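Local coordinates for LPXTG cell wall surface protein (Streptococcus gordonii, PDB 4IGB) that probably acts as a cell-wall-anchored adhesin of the bacterial surface, this piece holding its N-terminal N1 and N2 domains, at residues Thr356-Glu359 with Gly360-Thr364. Sequence-based numbering, arbitrary orientation.
Sequences TLQE and GRDYT
Tyr363 turns one face of its ring to Glu359 CA, which sits 3.8 Å from the ring centroid, a CH-pi contact over the ring face, offset toward the rim. The ring gets there because CG lies between the backbone N and the carbonyl carbon (chi1 67°), folding the side chain back over the turn. Leu357 O lies at the ring edge, near its plane; one water joins it to Tyr363 OH, and a second, in the ring plane, joins the hydroxyl to Glu359 OE1, at the end of an extended chain. Asp362 N donates to Gln358 O at 2.8 Å, and Tyr363 N does so more weakly; with Gly360 N bonded to Tyr363 O, this closes a tight turn leading into strand 363-368 of the N2 domain, a beta-rich domain assigned to the adhesin clan. Asp362 reaches back across the turn, its OD2 accepting Gln358 N through the anti lone pair at 2.8 Å and 175°. The Leu357 and Asp362 side chains cross at about a right angle, Leu357 CB lying 3.6 Å from Asp362 OD2, and Leu357 also packs on Val350 and Met376. On the exposed flank Arg361 NH1 donates to Gln358 OE1 at 3.1 Å, tilted from the carbonyl plane, with the amide and guanidinium planes almost perpendicular at 87°. Arg361 NE pairs with Glu379 of helix 378-382, giving the guanidinium a second, charged partner.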
ATOM      1  N   THR B 356      17.939  26.480  15.983  1.00 31.21           N
ATOM      2  CA  THR B 356      17.102  27.261  15.080  1.00 34.18           C
ATOM      3  C   THR B 356      17.650  27.092  13.679  1.00 41.06           C
ATOM      4  O   THR B 356      18.795  27.445  13.403  1.00 34.45           O
ATOM      5  CB  THR B 356      17.084  28.752  15.464  1.00 28.84           C
ATOM      6  OG1 THR B 356      16.621  28.881  16.811  1.00 36.75           O
ATOM      7  CG2 THR B 356      16.171  29.544  14.542  1.00 26.14           C
ATOM      8  N   LEU B 357      16.835  26.530  12.793  1.00 25.52           N
ATOM      9  CA  LEU B 357      17.252  26.288  11.418  1.00 24.93           C
ATOM     10  C   LEU B 357      17.296  27.588  10.624  1.00 32.42           C
ATOM     11  O   LEU B 357      16.609  28.552  10.957  1.00 30.24           O
ATOM     12  CB  LEU B 357      16.324  25.274  10.745  1.00 22.08           C
ATOM     13  CG  LEU B 357      16.300  23.879  11.374  1.00 30.53           C
ATOM     14  CD1 LEU B 357      15.670  22.864  10.434  1.00 29.83           C
ATOM     15  CD2 LEU B 357      17.700  23.442  11.780  1.00 26.01           C
ATOM     16  N   GLN B 358      18.114  27.612   9.578  1.00 25.60           N
ATOM     17  CA  GLN B 358      18.306  28.820   8.786  1.00 32.26           C
ATOM     18  C   GLN B 358      17.631  28.739   7.422  1.00 28.92           C
ATOM     19  O   GLN B 358      17.814  27.771   6.684  1.00 23.04           O
ATOM     20  CB  GLN B 358      19.799  29.106   8.606  1.00 35.07           C
ATOM     21  CG  GLN B 358      20.581  29.191   9.906  1.00 38.39           C
ATOM     22  CD  GLN B 358      22.058  28.903   9.717  1.00 52.10           C
ATOM     23  OE1 GLN B 358      22.596  27.957  10.290  1.00 42.17           O
ATOM     24  NE2 GLN B 358      22.723  29.721   8.910  1.00 28.85           N
ATOM     25  N   GLU B 359      16.857  29.767   7.091  1.00 24.87           N
ATOM     26  CA  GLU B 359      16.240  29.864   5.777  1.00 29.53           C
ATOM     27  C   GLU B 359      17.337  29.958   4.726  1.00 39.01           C
ATOM     28  O   GLU B 359      18.359  30.607   4.945  1.00 36.48           O
ATOM     29  CB  GLU B 359      15.323  31.084   5.700  1.00 30.47           C
ATOM     30  CG  GLU B 359      14.513  31.171   4.418  1.00 23.82           C
ATOM     31  CD  GLU B 359      13.535  32.328   4.423  1.00 33.79           C
ATOM     32  OE1 GLU B 359      13.425  33.012   5.462  1.00 29.06           O
ATOM     33  OE2 GLU B 359      12.876  32.556   3.388  1.00 29.78           O
ATOM     34  N   GLY B 360      17.130  29.302   3.590  1.00 25.96           N
ATOM     35  CA  GLY B 360      18.161  29.225   2.567  1.00 24.98           C
ATOM     36  C   GLY B 360      19.049  27.999   2.741  1.00 36.46           C
ATOM     37  O   GLY B 360      19.168  27.169   1.840  1.00 39.14           O
ATOM     38  N   ARG B 361      19.663  27.866   3.910  1.00 27.88           N
ATOM     39  CA  ARG B 361      20.515  26.704   4.189  1.00 34.03           C
ATOM     40  C   ARG B 361      19.733  25.417   4.465  1.00 28.45           C
ATOM     41  O   ARG B 361      19.994  24.377   3.864  1.00 25.23           O
ATOM     42  CB  ARG B 361      21.446  26.976   5.383  1.00 32.80           C
ATOM     43  CG  ARG B 361      22.328  25.775   5.761  1.00 27.41           C
ATOM     44  CD  ARG B 361      22.957  25.947   7.137  1.00 25.50           C
ATOM     45  NE  ARG B 361      23.920  24.890   7.438  1.00 33.36           N
ATOM     46  CZ  ARG B 361      24.701  24.860   8.521  1.00 30.53           C
ATOM     47  NH1 ARG B 361      24.641  25.838   9.410  1.00 20.74           N
ATOM     48  NH2 ARG B 361      25.541  23.848   8.713  1.00 20.48           N
ATOM     49  N   ASP B 362      18.805  25.489   5.411  1.00 27.52           N
ATOM     50  CA  ASP B 362      18.124  24.304   5.915  1.00 26.84           C
ATOM     51  C   ASP B 362      16.741  24.129   5.292  1.00 27.70           C
ATOM     52  O   ASP B 362      16.278  23.009   5.090  1.00 29.90           O
ATOM     53  CB  ASP B 362      17.984  24.381   7.431  1.00 25.52           C
ATOM     54  CG  ASP B 362      19.318  24.399   8.138  1.00 36.83           C
ATOM     55  OD1 ASP B 362      20.169  23.546   7.803  1.00 29.60           O
ATOM     56  OD2 ASP B 362      19.510  25.268   9.019  1.00 25.72           O
ATOM     57  N   TYR B 363      16.083  25.243   5.001  1.00 25.33           N
ATOM     58  CA  TYR B 363      14.759  25.194   4.419  1.00 31.06           C
ATOM     59  C   TYR B 363      14.507  26.411   3.541  1.00 26.98           C
ATOM     60  O   TYR B 363      15.235  27.409   3.612  1.00 32.09           O
ATOM     61  CB  TYR B 363      13.703  25.123   5.524  1.00 19.32           C
ATOM     62  CG  TYR B 363      13.611  26.377   6.370  1.00 25.03           C
ATOM     63  CD1 TYR B 363      12.744  27.412   6.032  1.00 21.17           C
ATOM     64  CD2 TYR B 363      14.387  26.519   7.511  1.00 23.68           C
ATOM     65  CE1 TYR B 363      12.655  28.558   6.814  1.00 22.40           C
ATOM     66  CE2 TYR B 363      14.310  27.655   8.298  1.00 27.47           C
ATOM     67  CZ  TYR B 363      13.442  28.669   7.949  1.00 27.45           C
ATOM     68  OH  TYR B 363      13.367  29.788   8.745  1.00 24.32           O
ATOM     69  N   THR B 364      13.472  26.313   2.710  1.00 23.37           N
ATOM     70  CA  THR B 364      12.980  27.461   1.949  1.00 26.65           C
ATOM     71  C   THR B 364      11.488  27.614   2.189  1.00 33.97           C
ATOM     72  O   THR B 364      10.814  26.678   2.623  1.00 27.07           O
ATOM     73  CB  THR B 364      13.196  27.302   0.446  1.00 27.65           C
ATOM     74  OG1 THR B 364      12.498  26.137  -0.013  1.00 27.48           O
ATOM     75  CG2 THR B 364      14.674  27.168   0.125  1.00 31.70           C
TER
HETATM   76  O   HOH W   1      14.188  29.449  11.242  1.00 19.78           O
HETATM   77  O   HOH W   2      12.125  32.136   8.126  1.00 25.76           O